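Local coordinates for protein methylocystis parvus OBBP MbnE (Methylocystis parvus OBBP, PDB 5ICQ) that probably binds the copper-chelating peptide methanobactin in the periplasm and serves as the solute receptor of its uptake machinery, at residues D51-A56 / T109-I114; M100-S103 / P107-L110. One frame throughout, in Å; residues are numbered along the deposited sequence.

In the fold
Interaction 1 and interaction 2 meet on strand 109-120, their centres about 7 Å apart and on the same side of the chain's centre. Along the chain the loop 51-56 comes first, then strand 100-103, then the shared strand, whose residues Thr109 and Leu110 belong to both. Interaction 2 is the hairpin of neighbouring antiparallel strands 100-103 and 109-120; interaction 1 lays the earlier loop against that hairpin. The two are continuous: Tyr111 O receives a probable hydrogen bond from Ala101 N, and Phe53 CE2 packs on Ser103 CA. An early loop, far away in sequence, is thus fixed to the sheet of this solute-binding protein.

Interaction 1: D51-A56 / T109-I114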
loop_
_atom_site.group_PDB
_atom_site.type_symbol
_atom_site.label_atom_id
_atom_site.label_comp_id
_atom_site.label_asym_id
_atom_site.label_seq_id
_atom_site.Cartn_x
_atom_site.Cartn_y
_atom_site.Cartn_z
ATOM N N ASP A 51 -16.503 -19.296 12.444
ATOM C CA ASP A 51 -16.583 -18.833 13.822
ATOM C C ASP A 51 -15.761 -17.575 14.067
ATOM O O ASP A 51 -16.169 -16.719 14.854
ATOM C CB ASP A 51 -16.112 -19.927 14.781
ATOM C CG ASP A 51 -16.175 -19.487 16.231
ATOM O OD1 ASP A 51 -17.293 -19.448 16.785
ATOM O OD2 ASP A 51 -15.116 -19.157 16.808
ATOM N N HIS A 52 -14.596 -17.466 13.433
ATOM C CA HIS A 52 -13.725 -16.309 13.608
ATOM C C HIS A 52 -12.755 -16.278 12.441
ATOM O O HIS A 52 -12.586 -17.276 11.731
ATOM C CB HIS A 52 -12.966 -16.376 14.940
ATOM C CG HIS A 52 -12.166 -17.635 15.115
ATOM N ND1 HIS A 52 -12.722 -18.817 15.564
ATOM C CD2 HIS A 52 -10.857 -17.900 14.885
ATOM C CE1 HIS A 52 -11.790 -19.755 15.597
ATOM N NE2 HIS A 52 -10.648 -19.224 15.196
ATOM N N PHE A 53 -12.121 -15.126 12.244
ATOM C CA PHE A 53 -11.074 -15.041 11.231
ATOM C C PHE A 53 -9.895 -15.920 11.651
ATOM O O PHE A 53 -9.561 -15.977 12.835
ATOM C CB PHE A 53 -10.597 -13.597 11.052
ATOM C CG PHE A 53 -11.544 -12.719 10.255
ATOM C CD1 PHE A 53 -12.682 -13.243 9.652
ATOM C CD2 PHE A 53 -11.260 -11.371 10.085
ATOM C CE1 PHE A 53 -13.541 -12.432 8.908
ATOM C CE2 PHE A 53 -12.117 -10.546 9.341
ATOM C CZ PHE A 53 -13.241 -11.072 8.748
ATOM N N PRO A 54 -9.232 -16.599 10.711
ATOM C CA PRO A 54 -8.229 -17.604 11.111
ATOM C C PRO A 54 -6.987 -17.026 11.778
ATOM O O PRO A 54 -6.270 -17.782 12.449
ATOM C CB PRO A 54 -7.884 -18.311 9.791
ATOM C CG PRO A 54 -8.304 -17.367 8.723
ATOM C CD PRO A 54 -9.492 -16.620 9.264
ATOM N N TYR A 55 -6.710 -15.727 11.640
ATOM C CA TYR A 55 -5.589 -15.101 12.333
ATOM C C TYR A 55 -6.005 -14.415 13.631
ATOM O O TYR A 55 -5.223 -13.642 14.197
ATOM C CB TYR A 55 -4.876 -14.094 11.418
ATOM C CG TYR A 55 -5.762 -12.989 10.871
ATOM C CD1 TYR A 55 -6.603 -13.225 9.789
ATOM C CD2 TYR A 55 -5.743 -11.709 11.421
ATOM C CE1 TYR A 55 -7.414 -12.223 9.275
ATOM C CE2 TYR A 55 -6.549 -10.699 10.906
ATOM C CZ TYR A 55 -7.382 -10.972 9.838
ATOM O OH TYR A 55 -8.192 -9.995 9.316
ATOM N N ALA A 56 -7.228 -14.633 14.089
ATOM C CA ALA A 56 -7.632 -14.216 15.419
ATOM C C ALA A 56 -7.631 -15.440 16.321
ATOM O O ALA A 56 -7.857 -16.561 15.861
ATOM C CB ALA A 56 -9.022 -13.570 15.407
ATOM N N THR A 109 -11.182 -9.801 0.442
ATOM C CA THR A 109 -12.475 -10.416 0.734
ATOM C C THR A 109 -13.069 -9.764 1.970
ATOM O O THR A 109 -12.353 -9.492 2.942
ATOM C CB THR A 109 -12.376 -11.938 0.959
ATOM O OG1 THR A 109 -11.801 -12.570 -0.192
ATOM C CG2 THR A 109 -13.767 -12.549 1.188
ATOM N N LEU A 110 -14.377 -9.501 1.920
ATOM C CA LEU A 110 -15.099 -8.812 2.982
ATOM C C LEU A 110 -16.143 -9.732 3.599
ATOM O O LEU A 110 -16.749 -10.545 2.903
ATOM C CB LEU A 110 -15.799 -7.565 2.441
ATOM C CG LEU A 110 -14.875 -6.614 1.685
ATOM C CD1 LEU A 110 -15.693 -5.468 1.105
ATOM C CD2 LEU A 110 -13.793 -6.082 2.627
ATOM N N TYR A 111 -16.381 -9.569 4.901
ATOM C CA TYR A 111 -17.316 -10.385 5.659
ATOM C C TYR A 111 -18.222 -9.486 6.490
ATOM O O TYR A 111 -17.932 -8.300 6.655
ATOM C CB TYR A 111 -16.552 -11.379 6.545
ATOM C CG TYR A 111 -15.853 -12.430 5.697
ATOM C CD1 TYR A 111 -16.560 -13.514 5.180
ATOM C CD2 TYR A 111 -14.493 -12.319 5.389
ATOM C CE1 TYR A 111 -15.924 -14.480 4.381
ATOM C CE2 TYR A 111 -13.844 -13.281 4.601
ATOM C CZ TYR A 111 -14.576 -14.352 4.092
ATOM O OH TYR A 111 -13.956 -15.310 3.289
ATOM N N PRO A 112 -19.368 -9.998 6.958
ATOM C CA PRO A 112 -20.367 -9.109 7.578
ATOM C C PRO A 112 -19.832 -8.345 8.784
ATOM O O PRO A 112 -19.061 -8.864 9.601
ATOM C CB PRO A 112 -21.498 -10.063 7.985
ATOM C CG PRO A 112 -21.408 -11.196 6.941
ATOM C CD PRO A 112 -19.908 -11.353 6.728
ATOM N N LEU A 113 -20.267 -7.090 8.883
ATOM C CA LEU A 113 -20.041 -6.269 10.066
ATOM C C LEU A 113 -21.352 -5.532 10.333
ATOM O O LEU A 113 -22.341 -6.170 10.710
ATOM C CB LEU A 113 -18.850 -5.321 9.874
ATOM C CG LEU A 113 -18.327 -4.607 11.142
ATOM C CD1 LEU A 113 -18.241 -5.556 12.364
ATOM C CD2 LEU A 113 -16.975 -3.944 10.891
ATOM N N ILE A 114 -21.403 -4.218 10.103
ATOM C CA ILE A 114 -22.672 -3.508 10.280
ATOM C C ILE A 114 -23.734 -4.061 9.329
ATOM O O ILE A 114 -24.912 -4.182 9.692
ATOM C CB ILE A 114 -22.475 -1.992 10.105
ATOM C CG1 ILE A 114 -21.723 -1.418 11.304
ATOM C CG2 ILE A 114 -23.827 -1.280 9.951
ATOM C CD1 ILE A 114 -21.230 0.013 11.093
#
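The side chains of Phe53 and Tyr111 make the whole of this contact. The far end of the Phe53 ring does the touching: CE1 comes to 3.6 Å from Tyr111 CD2, and CZ to 3.8 Å from the same atom. The edge of the phenylalanine is also aimed at the root of the tyrosine side chain, with Tyr111 CB lying in the plane of the ring 4.0 Å from Phe53 CZ. The planes are inclined at 63° and the centroids are 5.6 Å apart, an oblique meeting that is neither a parallel stack nor a true T-shape. Phe53 reaches across because its CG stands anti to the carbonyl carbon (chi1 -77°), which sends the ring out from the loop, although the CA atoms of Phe53 and Tyr111, the nearest pair across the contact, are 9.6 Å apart. Both rings are buried. Tyr111 is held from other directions too: its OH is hydrogen-bonded to Glu106 OE2 and Leu46 N, and Phe50 meets its ring edge-to-face.

The solvent side looks quite different. Just before Phe53, exposed Asp51 and partly exposed His52 do not touch the strand; instead His52 ND1 donates to the anti lone pair of Asp51 OD2 at 2.7 Å, close to the imidazole plane. The other carboxylate oxygen, OD1, forms a salt bridge with Arg255, so the aspartate is gripped by two partners.

After Phe53 the chain turns back into the protein through a type I beta turn, closed by Ala56 N to Phe53 O at 3.0 Å, and buried Tyr55 bonds Gln104 N through its OH. A phenylalanine opening a type I turn thus packs obliquely on a strand tyrosine, joining an irregular N-terminal loop to strand 109-120 of an antiparallel sheet in a periplasmic solute-binding protein fold.

Interaction 2: M100-S103 / P107-L110; sequences MARS and PFTL
Arg102 and Phe108 form a cation-pi stack: the guanidinium lies flat on the ring, centres 4.0 Å apart and planes 24° from parallel, with Phe108 CD1 over the middle of the group, 3.4 Å from Arg102 CZ. The arginine gets there stretched out, CG anti to the backbone N (chi1 -178°) and the chain extended as far as NE.

Hydrogen bonds fix the same group at its edge. Arg102 NH2 gives Pro107 O a nearly straight bond of 2.8 Å (164° at the hydrogen), lying both in the guanidinium plane and in the carbonyl plane. Also in the guanidinium plane, a water accepts from Arg102 NE at 3.1 Å and from Thr109 N; it also approaches Ser103 O, but so closely that the length is doubtful. The water lies between Thr109 N and Ser103 O, which at 4.7 Å are too far apart to bond directly, whereas Ser103 N bonds Thr109 O at 3.1 Å. Arg102 and Leu110 are a non-hydrogen-bonded antiparallel pair, and Leu110 CA-H points to Ala101 O.

Apolar contacts complete the hairpin. Leu110 CD2 rests 3.6 Å from Arg102 CB, and Leu110 CB sits against Met100 CB, the bent methionine bringing CE back to Leu110 O. Leu195 and Ala198 of helix 193-198 cover Leu110.

With one face against an aromatic ring and two edge positions bonded, the guanidinium has little freedom to rotate; its positive charge is probably stabilised by the ring and the carbonyl dipole, and the Arg102 side chain ties strand 100-103 to Pro107 and Phe108 near the turn of the hairpin.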
loop_
_atom_site.group_PDB
_atom_site.type_symbol
_atom_site.label_atom_id
_atom_site.label_comp_id
_atom_site.label_asym_id
_atom_site.label_seq_id
_atom_site.Cartn_x
_atom_site.Cartn_y
_atom_site.Cartn_z
ATOM N N MET A 100 -18.811 -3.808 6.042
ATOM C CA MET A 100 -18.245 -5.147 6.057
ATOM C C MET A 100 -16.801 -5.066 6.529
ATOM O O MET A 100 -16.156 -4.018 6.437
ATOM C CB MET A 100 -18.342 -5.818 4.679
ATOM C CG MET A 100 -19.800 -5.999 4.197
ATOM S SD MET A 100 -19.921 -6.860 2.600
ATOM C CE MET A 100 -19.656 -8.553 3.144
ATOM N N ALA A 101 -16.318 -6.177 7.076
ATOM C CA ALA A 101 -14.990 -6.263 7.666
ATOM C C ALA A 101 -14.085 -7.037 6.719
ATOM O O ALA A 101 -14.470 -8.094 6.219
ATOM C CB ALA A 101 -15.051 -6.961 9.032
ATOM N N ARG A 102 -12.885 -6.527 6.482
ATOM C CA ARG A 102 -11.966 -7.166 5.548
ATOM C C ARG A 102 -11.137 -8.221 6.281
ATOM O O ARG A 102 -10.545 -7.935 7.325
ATOM C CB ARG A 102 -11.054 -6.116 4.917
ATOM C CG ARG A 102 -10.097 -6.688 3.894
ATOM C CD ARG A 102 -9.424 -5.553 3.117
ATOM N NE ARG A 102 -8.620 -6.050 2.002
ATOM C CZ ARG A 102 -8.068 -5.266 1.079
ATOM N NH1 ARG A 102 -8.250 -3.951 1.135
ATOM N NH2 ARG A 102 -7.352 -5.788 0.090
ATOM N N SER A 103 -11.123 -9.446 5.764
ATOM C CA SER A 103 -10.210 -10.452 6.287
ATOM C C SER A 103 -8.844 -10.252 5.655
ATOM O O SER A 103 -8.711 -10.301 4.425
ATOM C CB SER A 103 -10.687 -11.873 6.007
ATOM O OG SER A 103 -9.663 -12.770 6.419
ATOM N N PRO A 107 -6.593 -11.922 -0.332
ATOM C CA PRO A 107 -6.177 -10.683 -1.026
ATOM C C PRO A 107 -7.168 -9.540 -0.862
ATOM O O PRO A 107 -6.776 -8.423 -0.497
ATOM C CB PRO A 107 -6.056 -11.127 -2.496
ATOM C CG PRO A 107 -5.855 -12.599 -2.453
ATOM C CD PRO A 107 -6.560 -13.102 -1.218
ATOM N N PHE A 108 -8.450 -9.788 -1.117
ATOM C CA PHE A 108 -9.470 -8.756 -0.963
ATOM C C PHE A 108 -10.840 -9.407 -0.790
ATOM O O PHE A 108 -11.584 -9.562 -1.767
ATOM C CB PHE A 108 -9.458 -7.819 -2.183
ATOM C CG PHE A 108 -10.169 -6.489 -1.969
ATOM C CD1 PHE A 108 -10.765 -6.170 -0.756
ATOM C CD2 PHE A 108 -10.243 -5.562 -3.006
ATOM C CE1 PHE A 108 -11.415 -4.940 -0.576
ATOM C CE2 PHE A 108 -10.896 -4.344 -2.838
ATOM C CZ PHE A 108 -11.482 -4.032 -1.620
ATOM N N THR A 109 -11.182 -9.801 0.442
ATOM C CA THR A 109 -12.475 -10.416 0.734
ATOM C C THR A 109 -13.069 -9.764 1.970
ATOM O O THR A 109 -12.353 -9.492 2.942
ATOM C CB THR A 109 -12.376 -11.938 0.959
ATOM O OG1 THR A 109 -11.801 -12.570 -0.192
ATOM C CG2 THR A 109 -13.767 -12.549 1.188
ATOM N N LEU A 110 -14.377 -9.501 1.920
ATOM C CA LEU A 110 -15.099 -8.812 2.982
ATOM C C LEU A 110 -16.143 -9.732 3.599
ATOM O O LEU A 110 -16.749 -10.545 2.903
ATOM C CB LEU A 110 -15.799 -7.565 2.441
ATOM C CG LEU A 110 -14.875 -6.614 1.685
ATOM C CD1 LEU A 110 -15.693 -5.468 1.105
ATOM C CD2 LEU A 110 -13.793 -6.082 2.627
HETATM O O HOH W 1 -8.724 -9.107 2.176
#